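Acyl-coenzyme A oxidase (Caenorhabditis elegans, PDB 5K3J) catalyses the FAD-dependent desaturation of ascaroside-CoA pheromone precursors with five-carbon omega side chains, the first step of their peroxisomal beta-oxidation. Local coordinates at residues Y350-T355 against S390-E395; L440-Y445 against R525-H530. All blocks are in the same frame, centred on the assembly; numbering follows the deposited sequence.

Contact 1: Y350-T355 against S390-E395; sequences YAFIFT and SVVAHE. With ATP (adenosine-5'-triphosphate), chain D.
Phe352 and Val392 mark the nearest approach of the backbones of 350-355 and 390-395, their CA atoms 7.1 Å apart, where helix 343-363 faces helix 379-405. The phenyl ring is the centre of the contact. With CG beside the backbone N (chi1 -66°), it reaches across to Val392, whose CG2 sits squarely over one face, 4.0 Å from the Phe352 ring centroid, in a CH-pi contact. The other branch, Val392 CG1, lies alongside CD2 of Phe352 at 3.9 Å. Glu395 takes the rim instead: its extended chain brings OE1 into the ring plane, 3.5 Å from Phe352 CZ, with the carboxylate turned 29° from the ring. Its oxygens also form long, weak ion pairs with Arg348 (OE1) and Arg532 (OE2). Ala351 O, within the first helix, accepts from both Thr355 N and Thr355 OG1, which approach from opposite faces of the carbonyl plane, OG1 at 2.6 Å from Ala351 O.

His394, its CG anti to the backbone N (chi1 171°), lays one imidazole face against the adenine, with ATP C5 3.6 Å above the ring centre, while ATP N6 gives Ser390 O a weak hydrogen bond of 3.2 Å. Gln402 and His340 of the second subunit also bind this nucleotide.

The principle is that one helix can serve core and ligand at once: 379-405 turns Val392 and Glu395 to the phenyl ring and His394 and Ser390 to the adenine. A methyl over the phenyl face and a carboxylate at its rim is consistent with polarised C-H groups helping to accommodate buried charge.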
ATOM      1  N   TYR A 350      -7.210  18.233  -4.603  1.00 45.89           N
ATOM      2  CA  TYR A 350      -7.828  19.547  -4.497  1.00 42.58           C
ATOM      3  C   TYR A 350      -9.087  19.490  -3.641  1.00 41.84           C
ATOM      4  O   TYR A 350      -9.278  20.317  -2.751  1.00 41.50           O
ATOM      5  CB  TYR A 350      -8.164  20.101  -5.884  1.00 42.67           C
ATOM      6  CG  TYR A 350      -6.983  20.703  -6.611  1.00 39.04           C
ATOM      7  CD1 TYR A 350      -6.269  19.968  -7.545  1.00 37.43           C
ATOM      8  CD2 TYR A 350      -6.582  22.008  -6.361  1.00 35.43           C
ATOM      9  CE1 TYR A 350      -5.190  20.512  -8.212  1.00 35.41           C
ATOM     10  CE2 TYR A 350      -5.503  22.565  -7.021  1.00 36.31           C
ATOM     11  CZ  TYR A 350      -4.810  21.810  -7.948  1.00 36.07           C
ATOM     12  OH  TYR A 350      -3.735  22.355  -8.610  1.00 38.32           O
ATOM     13  N   ALA A 351      -9.939  18.506  -3.916  1.00 39.10           N
ATOM     14  CA  ALA A 351     -11.213  18.371  -3.218  1.00 39.27           C
ATOM     15  C   ALA A 351     -11.011  18.162  -1.722  1.00 41.39           C
ATOM     16  O   ALA A 351     -11.729  18.743  -0.906  1.00 43.46           O
ATOM     17  CB  ALA A 351     -12.022  17.225  -3.806  1.00 37.33           C
ATOM     18  N   PHE A 352     -10.032  17.335  -1.368  1.00 44.27           N
ATOM     19  CA  PHE A 352      -9.749  17.047   0.037  1.00 42.93           C
ATOM     20  C   PHE A 352      -9.265  18.297   0.768  1.00 42.78           C
ATOM     21  O   PHE A 352      -9.696  18.582   1.885  1.00 40.68           O
ATOM     22  CB  PHE A 352      -8.697  15.937   0.182  1.00 43.97           C
ATOM     23  CG  PHE A 352      -9.147  14.590  -0.314  1.00 43.38           C
ATOM     24  CD1 PHE A 352     -10.475  14.355  -0.627  1.00 42.93           C
ATOM     25  CD2 PHE A 352      -8.236  13.556  -0.464  1.00 46.92           C
ATOM     26  CE1 PHE A 352     -10.885  13.121  -1.085  1.00 47.62           C
ATOM     27  CE2 PHE A 352      -8.641  12.320  -0.922  1.00 49.79           C
ATOM     28  CZ  PHE A 352      -9.967  12.103  -1.233  1.00 48.69           C
ATOM     29  N   ILE A 353      -8.363  19.035   0.126  1.00 38.98           N
ATOM     30  CA  ILE A 353      -7.740  20.211   0.729  1.00 42.15           C
ATOM     31  C   ILE A 353      -8.766  21.302   1.031  1.00 44.53           C
ATOM     32  O   ILE A 353      -8.736  21.914   2.101  1.00 42.62           O
ATOM     33  CB  ILE A 353      -6.626  20.769  -0.184  1.00 39.06           C
ATOM     34  CG1 ILE A 353      -5.388  19.875  -0.094  1.00 38.38           C
ATOM     35  CG2 ILE A 353      -6.266  22.202   0.194  1.00 37.52           C
ATOM     36  CD1 ILE A 353      -4.348  20.166  -1.150  1.00 38.51           C
ATOM     37  N   PHE A 354      -9.682  21.529   0.095  1.00 53.66           N
ATOM     38  CA  PHE A 354     -10.743  22.513   0.290  1.00 51.89           C
ATOM     39  C   PHE A 354     -11.714  22.036   1.360  1.00 49.84           C
ATOM     40  O   PHE A 354     -12.245  22.833   2.135  1.00 53.57           O
ATOM     41  CB  PHE A 354     -11.483  22.776  -1.022  1.00 49.33           C
ATOM     42  CG  PHE A 354     -10.607  23.331  -2.106  1.00 48.43           C
ATOM     43  CD1 PHE A 354      -9.567  24.188  -1.796  1.00 46.15           C
ATOM     44  CD2 PHE A 354     -10.813  22.990  -3.434  1.00 48.02           C
ATOM     45  CE1 PHE A 354      -8.755  24.697  -2.781  1.00 45.39           C
ATOM     46  CE2 PHE A 354     -10.002  23.497  -4.427  1.00 49.48           C
ATOM     47  CZ  PHE A 354      -8.970  24.353  -4.100  1.00 47.73           C
ATOM     48  N   THR A 355     -11.943  20.730   1.390  1.00 43.95           N
ATOM     49  CA  THR A 355     -12.737  20.113   2.441  1.00 45.88           C
ATOM     50  C   THR A 355     -12.012  20.271   3.774  1.00 45.59           C
ATOM     51  O   THR A 355     -12.636  20.404   4.827  1.00 44.72           O
ATOM     52  CB  THR A 355     -12.996  18.619   2.143  1.00 47.09           C
ATOM     53  OG1 THR A 355     -13.624  18.489   0.861  1.00 48.38           O
ATOM     54  CG2 THR A 355     -13.889  17.993   3.202  1.00 48.15           C
ATOM     55  N   SER A 390     -11.309   8.858   7.618  1.00 38.01           N
ATOM     56  CA  SER A 390     -11.291   7.471   7.174  1.00 38.63           C
ATOM     57  C   SER A 390     -11.328   7.363   5.651  1.00 42.39           C
ATOM     58  O   SER A 390     -10.462   6.730   5.048  1.00 39.22           O
ATOM     59  CB  SER A 390     -12.462   6.701   7.784  1.00 37.81           C
ATOM     60  OG  SER A 390     -12.319   6.608   9.189  1.00 39.88           O
ATOM     61  N   VAL A 391     -12.331   7.985   5.039  1.00 46.06           N
ATOM     62  CA  VAL A 391     -12.485   7.952   3.586  1.00 46.15           C
ATOM     63  C   VAL A 391     -11.299   8.608   2.887  1.00 48.41           C
ATOM     64  O   VAL A 391     -10.768   8.072   1.912  1.00 49.37           O
ATOM     65  CB  VAL A 391     -13.787   8.647   3.139  1.00 50.65           C
ATOM     66  CG1 VAL A 391     -13.786   8.885   1.634  1.00 50.90           C
ATOM     67  CG2 VAL A 391     -14.993   7.817   3.543  1.00 52.16           C
ATOM     68  N   VAL A 392     -10.882   9.763   3.398  1.00 41.98           N
ATOM     69  CA  VAL A 392      -9.783  10.514   2.806  1.00 45.42           C
ATOM     70  C   VAL A 392      -8.479   9.723   2.845  1.00 46.71           C
ATOM     71  O   VAL A 392      -7.832   9.554   1.817  1.00 52.66           O
ATOM     72  CB  VAL A 392      -9.594  11.870   3.511  1.00 47.35           C
ATOM     73  CG1 VAL A 392      -8.215  12.409   3.258  1.00 47.82           C
ATOM     74  CG2 VAL A 392     -10.645  12.868   3.039  1.00 46.88           C
ATOM     75  N   ALA A 393      -8.106   9.224   4.022  1.00 50.73           N
ATOM     76  CA  ALA A 393      -6.866   8.460   4.171  1.00 46.47           C
ATOM     77  C   ALA A 393      -6.877   7.192   3.319  1.00 41.38           C
ATOM     78  O   ALA A 393      -5.847   6.794   2.765  1.00 38.89           O
ATOM     79  CB  ALA A 393      -6.627   8.103   5.633  1.00 47.22           C
ATOM     80  N   HIS A 394      -8.045   6.564   3.220  1.00 42.09           N
ATOM     81  CA  HIS A 394      -8.200   5.339   2.445  1.00 45.05           C
ATOM     82  C   HIS A 394      -8.049   5.607   0.953  1.00 48.20           C
ATOM     83  O   HIS A 394      -7.315   4.904   0.260  1.00 49.04           O
ATOM     84  CB  HIS A 394      -9.559   4.701   2.736  1.00 44.10           C
ATOM     85  CG  HIS A 394      -9.897   3.553   1.835  1.00 45.11           C
ATOM     86  ND1 HIS A 394      -9.208   2.362   1.853  1.00 46.61           N
ATOM     87  CD2 HIS A 394     -10.859   3.418   0.891  1.00 43.66           C
ATOM     88  CE1 HIS A 394      -9.728   1.540   0.959  1.00 44.61           C
ATOM     89  NE2 HIS A 394     -10.730   2.156   0.361  1.00 44.30           N
ATOM     90  N   GLU A 395      -8.740   6.634   0.469  1.00 53.27           N
ATOM     91  CA  GLU A 395      -8.689   7.002  -0.943  1.00 53.38           C
ATOM     92  C   GLU A 395      -7.358   7.659  -1.306  1.00 48.56           C
ATOM     93  O   GLU A 395      -6.874   7.504  -2.426  1.00 47.33           O
ATOM     94  CB  GLU A 395      -9.853   7.931  -1.305  1.00 57.55           C
ATOM     95  CG  GLU A 395     -11.227   7.277  -1.204  1.00 57.80           C
ATOM     96  CD  GLU A 395     -12.357   8.228  -1.555  1.00 59.37           C
ATOM     97  OE1 GLU A 395     -12.077   9.427  -1.772  1.00 59.65           O
ATOM     98  OE2 GLU A 395     -13.523   7.780  -1.613  1.00 62.14           O
TER
HETATM   99  PG  ATP D 702     -18.858   0.433  -1.410  1.00 59.59           P
HETATM  100  O1G ATP D 702     -20.042   0.936  -0.621  1.00 56.67           O
HETATM  101  O2G ATP D 702     -18.919  -1.042  -1.736  1.00 57.30           O
HETATM  102  O3G ATP D 702     -18.461   1.316  -2.569  1.00 55.49           O
HETATM  103  PB  ATP D 702     -16.201  -0.101  -0.696  1.00 62.02           P
HETATM  104  O1B ATP D 702     -15.182   1.004  -0.864  1.00 53.05           O
HETATM  105  O2B ATP D 702     -16.369  -1.139  -1.781  1.00 59.57           O
HETATM  106  O3B ATP D 702     -17.631   0.566  -0.372  1.00 62.15           O
HETATM  107  PA  ATP D 702     -16.562  -2.271   1.003  1.00 50.60           P
HETATM  108  O1A ATP D 702     -17.435  -2.148   2.231  1.00 43.74           O
HETATM  109  O2A ATP D 702     -17.147  -2.795  -0.288  1.00 45.88           O
HETATM  110  O3A ATP D 702     -15.900  -0.836   0.702  1.00 51.54           O
HETATM  111  O5' ATP D 702     -15.274  -3.158   1.372  1.00 52.01           O
HETATM  112  C5' ATP D 702     -14.198  -3.295   0.444  1.00 44.70           C
HETATM  113  C4' ATP D 702     -12.914  -3.267   1.254  1.00 44.88           C
HETATM  114  O4' ATP D 702     -12.422  -1.929   1.387  1.00 43.77           O
HETATM  115  C3' ATP D 702     -13.185  -3.805   2.648  1.00 44.37           C
HETATM  116  O3' ATP D 702     -12.296  -4.888   2.927  1.00 41.39           O
HETATM  117  C2' ATP D 702     -12.916  -2.644   3.581  1.00 43.42           C
HETATM  118  O2' ATP D 702     -12.210  -3.059   4.750  1.00 47.76           O
HETATM  119  C1' ATP D 702     -12.087  -1.673   2.753  1.00 42.22           C
HETATM  120  N9  ATP D 702     -12.379  -0.259   3.099  1.00 46.01           N
HETATM  121  C8  ATP D 702     -13.447   0.444   2.684  1.00 45.83           C
HETATM  122  N7  ATP D 702     -13.425   1.711   3.168  1.00 48.05           N
HETATM  123  C5  ATP D 702     -12.314   1.836   3.913  1.00 42.58           C
HETATM  124  C6  ATP D 702     -11.682   2.912   4.713  1.00 41.20           C
HETATM  125  N6  ATP D 702     -12.245   4.142   4.814  1.00 43.15           N
HETATM  126  N1  ATP D 702     -10.517   2.621   5.334  1.00 40.06           N
HETATM  127  C2  ATP D 702      -9.945   1.405   5.242  1.00 41.86           C
HETATM  128  N3  ATP D 702     -10.464   0.385   4.538  1.00 41.09           N
HETATM  129  C4  ATP D 702     -11.626   0.536   3.863  1.00 44.78           C

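Contact 2: L440-Y445 against R525-H530; sequences LQLARY and RASRLH. With ATP (adenosine-5'-triphosphate), chain D.
Leu442 drapes its isobutyl group over Ser527, CD2 lying 3.8 Å from Ser527 CB and CG 3.7 Å from Ser527 OG. With CG anti to the backbone N (chi1 165°), the leucine also brings CD1 obliquely to within 4.5 Å of CD2 of His530, whose ND1 is hydrogen-bonded to the hydroxyl of Tyr467. Ser527 OG also lies 3.5 Å from the CB of Ala443, but its stronger hydrogen bond is with the carbonyl oxygen of Leu439, one turn before Ala443, and a weak one reaches Leu523 O. The small Ser527 and Ala443 thus meet where segments 440-445 and 525-530 cross at 84°, their axes 8.4 Å apart, an all-helical junction between the C-alpha1 region and the C-terminal helices of acyl-CoA oxidases. Segment 525-530 turns its arginines to ATP. Arg528, bent at its third torsion, lays its guanidinium beside the triphosphate: NH1 gives a hydrogen bond of 2.8 Å to ATP O1G, and O3A lies over one face, offset toward the rim. A leucine in place of Arg528 would probably leave the gamma-phosphate without this hydrogen bond and the triphosphate with less positive charge beside it. Arg525 meets the gamma-phosphate edge-on, its NH1 3.1 Å from ATP O2G, in the guanidinium plane, while its NH2 is hydrogen-bonded to Tyr591 of the second subunit. Arg444, on the crossing helix, forms a salt bridge with the bound ascaroside-CoA.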
ATOM      1  N   LEU A 440     -17.727   3.774  11.795  1.00 34.97           N
ATOM      2  CA  LEU A 440     -18.828   3.314  12.630  1.00 32.65           C
ATOM      3  C   LEU A 440     -19.283   4.390  13.605  1.00 33.19           C
ATOM      4  O   LEU A 440     -20.429   4.389  14.048  1.00 33.75           O
ATOM      5  CB  LEU A 440     -18.423   2.051  13.394  1.00 30.78           C
ATOM      6  CG  LEU A 440     -18.503   0.766  12.571  1.00 34.34           C
ATOM      7  CD1 LEU A 440     -17.912  -0.412  13.333  1.00 34.76           C
ATOM      8  CD2 LEU A 440     -19.951   0.497  12.191  1.00 32.54           C
ATOM      9  N   GLN A 441     -18.377   5.301  13.938  1.00 37.96           N
ATOM     10  CA  GLN A 441     -18.695   6.412  14.829  1.00 39.69           C
ATOM     11  C   GLN A 441     -19.623   7.409  14.149  1.00 40.36           C
ATOM     12  O   GLN A 441     -20.554   7.924  14.767  1.00 42.46           O
ATOM     13  CB  GLN A 441     -17.415   7.109  15.292  1.00 39.80           C
ATOM     14  CG  GLN A 441     -16.879   6.608  16.619  1.00 43.28           C
ATOM     15  CD  GLN A 441     -17.649   7.162  17.799  1.00 45.54           C
ATOM     16  OE1 GLN A 441     -17.336   8.238  18.307  1.00 54.45           O
ATOM     17  NE2 GLN A 441     -18.653   6.422  18.252  1.00 41.58           N
ATOM     18  N   LEU A 442     -19.362   7.677  12.874  1.00 51.65           N
ATOM     19  CA  LEU A 442     -20.204   8.569  12.087  1.00 52.63           C
ATOM     20  C   LEU A 442     -21.555   7.920  11.802  1.00 51.89           C
ATOM     21  O   LEU A 442     -22.576   8.600  11.690  1.00 50.91           O
ATOM     22  CB  LEU A 442     -19.506   8.944  10.778  1.00 53.90           C
ATOM     23  CG  LEU A 442     -20.341   9.575   9.660  1.00 55.82           C
ATOM     24  CD1 LEU A 442     -20.984  10.873  10.117  1.00 54.58           C
ATOM     25  CD2 LEU A 442     -19.477   9.813   8.448  1.00 57.49           C
ATOM     26  N   ALA A 443     -21.546   6.596  11.693  1.00 50.92           N
ATOM     27  CA  ALA A 443     -22.757   5.829  11.441  1.00 51.78           C
ATOM     28  C   ALA A 443     -23.747   5.970  12.593  1.00 53.33           C
ATOM     29  O   ALA A 443     -24.960   5.914  12.386  1.00 55.66           O
ATOM     30  CB  ALA A 443     -22.417   4.371  11.212  1.00 51.37           C
ATOM     31  N   ARG A 444     -23.227   6.147  13.804  1.00 69.05           N
ATOM     32  CA  ARG A 444     -24.071   6.360  14.973  1.00 71.02           C
ATOM     33  C   ARG A 444     -24.741   7.726  14.909  1.00 72.64           C
ATOM     34  O   ARG A 444     -25.881   7.895  15.340  1.00 69.60           O
ATOM     35  CB  ARG A 444     -23.257   6.227  16.260  1.00 73.30           C
ATOM     36  CG  ARG A 444     -22.888   4.798  16.599  1.00 80.59           C
ATOM     37  CD  ARG A 444     -23.069   4.523  18.078  1.00 84.00           C
ATOM     38  NE  ARG A 444     -23.088   3.095  18.383  1.00 82.69           N
ATOM     39  CZ  ARG A 444     -24.041   2.501  19.094  1.00 81.00           C
ATOM     40  NH1 ARG A 444     -23.980   1.197  19.332  1.00 78.20           N
ATOM     41  NH2 ARG A 444     -25.054   3.212  19.572  1.00 80.77           N
ATOM     42  N   TYR A 445     -24.020   8.700  14.366  1.00 61.35           N
ATOM     43  CA  TYR A 445     -24.544  10.049  14.195  1.00 66.75           C
ATOM     44  C   TYR A 445     -25.521  10.089  13.033  1.00 63.36           C
ATOM     45  O   TYR A 445     -26.338  11.002  12.928  1.00 63.16           O
ATOM     46  CB  TYR A 445     -23.389  11.028  13.986  1.00 68.94           C
ATOM     47  CG  TYR A 445     -23.732  12.369  13.360  1.00 71.96           C
ATOM     48  CD1 TYR A 445     -24.149  13.445  14.139  1.00 74.86           C
ATOM     49  CD2 TYR A 445     -23.587  12.571  11.992  1.00 75.89           C
ATOM     50  CE1 TYR A 445     -24.442  14.675  13.563  1.00 77.85           C
ATOM     51  CE2 TYR A 445     -23.876  13.792  11.412  1.00 75.74           C
ATOM     52  CZ  TYR A 445     -24.303  14.840  12.200  1.00 77.13           C
ATOM     53  OH  TYR A 445     -24.591  16.057  11.621  1.00 76.68           O
ATOM     54  N   ARG A 525     -21.065   1.669   4.895  1.00 50.61           N
ATOM     55  CA  ARG A 525     -21.359   2.063   3.524  1.00 51.92           C
ATOM     56  C   ARG A 525     -22.087   3.397   3.546  1.00 48.70           C
ATOM     57  O   ARG A 525     -21.875   4.254   2.688  1.00 48.34           O
ATOM     58  CB  ARG A 525     -22.205   1.008   2.813  1.00 56.17           C
ATOM     59  CG  ARG A 525     -21.596  -0.382   2.806  1.00 55.51           C
ATOM     60  CD  ARG A 525     -22.518  -1.375   2.118  1.00 56.32           C
ATOM     61  NE  ARG A 525     -22.037  -2.750   2.228  1.00 54.27           N
ATOM     62  CZ  ARG A 525     -21.118  -3.289   1.434  1.00 49.14           C
ATOM     63  NH1 ARG A 525     -20.567  -2.569   0.466  1.00 46.36           N
ATOM     64  NH2 ARG A 525     -20.746  -4.549   1.609  1.00 54.51           N
ATOM     65  N   ALA A 526     -22.944   3.561   4.549  1.00 40.28           N
ATOM     66  CA  ALA A 526     -23.685   4.798   4.751  1.00 46.26           C
ATOM     67  C   ALA A 526     -22.745   5.955   5.062  1.00 51.32           C
ATOM     68  O   ALA A 526     -22.855   7.031   4.470  1.00 66.36           O
ATOM     69  CB  ALA A 526     -24.703   4.630   5.870  1.00 44.23           C
ATOM     70  N   SER A 527     -21.829   5.728   6.000  1.00 81.12           N
ATOM     71  CA  SER A 527     -20.860   6.743   6.393  1.00 81.96           C
ATOM     72  C   SER A 527     -20.051   7.238   5.198  1.00 81.89           C
ATOM     73  O   SER A 527     -19.985   8.439   4.949  1.00 88.54           O
ATOM     74  CB  SER A 527     -19.922   6.200   7.473  1.00 84.38           C
ATOM     75  OG  SER A 527     -20.597   6.045   8.710  1.00 87.70           O
ATOM     76  N   ARG A 528     -19.450   6.305   4.462  1.00 57.96           N
ATOM     77  CA  ARG A 528     -18.648   6.635   3.284  1.00 56.87           C
ATOM     78  C   ARG A 528     -19.409   7.503   2.284  1.00 53.10           C
ATOM     79  O   ARG A 528     -18.878   8.496   1.786  1.00 55.04           O
ATOM     80  CB  ARG A 528     -18.161   5.358   2.591  1.00 58.02           C
ATOM     81  CG  ARG A 528     -16.879   4.785   3.171  1.00 58.67           C
ATOM     82  CD  ARG A 528     -16.339   3.636   2.328  1.00 56.31           C
ATOM     83  NE  ARG A 528     -16.739   2.330   2.846  1.00 57.12           N
ATOM     84  CZ  ARG A 528     -17.788   1.641   2.413  1.00 60.51           C
ATOM     85  NH1 ARG A 528     -18.551   2.131   1.447  1.00 62.46           N
ATOM     86  NH2 ARG A 528     -18.073   0.459   2.944  1.00 59.37           N
ATOM     87  N   LEU A 529     -20.649   7.127   1.996  1.00 46.54           N
ATOM     88  CA  LEU A 529     -21.485   7.897   1.083  1.00 45.90           C
ATOM     89  C   LEU A 529     -21.694   9.328   1.582  1.00 47.93           C
ATOM     90  O   LEU A 529     -21.601  10.280   0.807  1.00 47.20           O
ATOM     91  CB  LEU A 529     -22.833   7.201   0.877  1.00 44.01           C
ATOM     92  CG  LEU A 529     -22.781   5.923   0.037  1.00 39.52           C
ATOM     93  CD1 LEU A 529     -24.127   5.220   0.020  1.00 36.85           C
ATOM     94  CD2 LEU A 529     -22.328   6.250  -1.375  1.00 40.59           C
ATOM     95  N   HIS A 530     -21.952   9.472   2.878  1.00 55.33           N
ATOM     96  CA  HIS A 530     -22.224  10.778   3.476  1.00 62.43           C
ATOM     97  C   HIS A 530     -21.042  11.743   3.331  1.00 64.94           C
ATOM     98  O   HIS A 530     -21.223  12.894   2.934  1.00 73.08           O
ATOM     99  CB  HIS A 530     -22.584  10.614   4.954  1.00 65.32           C
ATOM    100  CG  HIS A 530     -22.849  11.907   5.662  1.00 71.59           C
ATOM    101  ND1 HIS A 530     -24.121  12.390   5.883  1.00 75.09           N
ATOM    102  CD2 HIS A 530     -22.003  12.818   6.198  1.00 76.93           C
ATOM    103  CE1 HIS A 530     -24.047  13.541   6.527  1.00 74.97           C
ATOM    104  NE2 HIS A 530     -22.773  13.825   6.729  1.00 77.20           N
TER
HETATM  105  PG  ATP D 702     -18.858   0.433  -1.410  1.00 59.59           P
HETATM  106  O1G ATP D 702     -20.042   0.936  -0.621  1.00 56.67           O
HETATM  107  O2G ATP D 702     -18.919  -1.042  -1.736  1.00 57.30           O
HETATM  108  O3G ATP D 702     -18.461   1.316  -2.569  1.00 55.49           O
HETATM  109  PB  ATP D 702     -16.201  -0.101  -0.696  1.00 62.02           P
HETATM  110  O1B ATP D 702     -15.182   1.004  -0.864  1.00 53.05           O
HETATM  111  O2B ATP D 702     -16.369  -1.139  -1.781  1.00 59.57           O
HETATM  112  O3B ATP D 702     -17.631   0.566  -0.372  1.00 62.15           O
HETATM  113  PA  ATP D 702     -16.562  -2.271   1.003  1.00 50.60           P
HETATM  114  O1A ATP D 702     -17.435  -2.148   2.231  1.00 43.74           O
HETATM  115  O2A ATP D 702     -17.147  -2.795  -0.288  1.00 45.88           O
HETATM  116  O3A ATP D 702     -15.900  -0.836   0.702  1.00 51.54           O
HETATM  117  O5' ATP D 702     -15.274  -3.158   1.372  1.00 52.01           O
HETATM  118  C5' ATP D 702     -14.198  -3.295   0.444  1.00 44.70           C
HETATM  119  C4' ATP D 702     -12.914  -3.267   1.254  1.00 44.88           C
HETATM  120  O4' ATP D 702     -12.422  -1.929   1.387  1.00 43.77           O
HETATM  121  C3' ATP D 702     -13.185  -3.805   2.648  1.00 44.37           C
HETATM  122  O3' ATP D 702     -12.296  -4.888   2.927  1.00 41.39           O
HETATM  123  C2' ATP D 702     -12.916  -2.644   3.581  1.00 43.42           C
HETATM  124  O2' ATP D 702     -12.210  -3.059   4.750  1.00 47.76           O
HETATM  125  C1' ATP D 702     -12.087  -1.673   2.753  1.00 42.22           C
HETATM  126  N9  ATP D 702     -12.379  -0.259   3.099  1.00 46.01           N
HETATM  127  C8  ATP D 702     -13.447   0.444   2.684  1.00 45.83           C
HETATM  128  N7  ATP D 702     -13.425   1.711   3.168  1.00 48.05           N
HETATM  129  C5  ATP D 702     -12.314   1.836   3.913  1.00 42.58           C
HETATM  130  C6  ATP D 702     -11.682   2.912   4.713  1.00 41.20           C
HETATM  131  N6  ATP D 702     -12.245   4.142   4.814  1.00 43.15           N
HETATM  132  N1  ATP D 702     -10.517   2.621   5.334  1.00 40.06           N
HETATM  133  C2  ATP D 702      -9.945   1.405   5.242  1.00 41.86           C
HETATM  134  N3  ATP D 702     -10.464   0.385   4.538  1.00 41.09           N
HETATM  135  C4  ATP D 702     -11.626   0.536   3.863  1.00 44.78           C

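In the fold
From the N terminus, the chain passes through a set of helices, the beta-sheets and helix 287-315 before reaching helix 343-363. Contact 1 then closes a loop of 34 residues, bringing helix 379-405 back against that helix. Contact 2 opens only afterwards, on helix 435-450, and closes a longer loop of 79 residues when helix 520-543 returns across it. The loops follow in series, neither nested nor crossed, yet they meet in space: Val391 CG2 packs on Arg528 CG at 3.6 Å, although the contact centres are about 15 Å apart. Contact 1 joins two C-alpha1 helices and contact 2 ties that region to the C-terminal helices, both around one ATP: contact 1 on its adenine, contact 2 mainly on its phosphates.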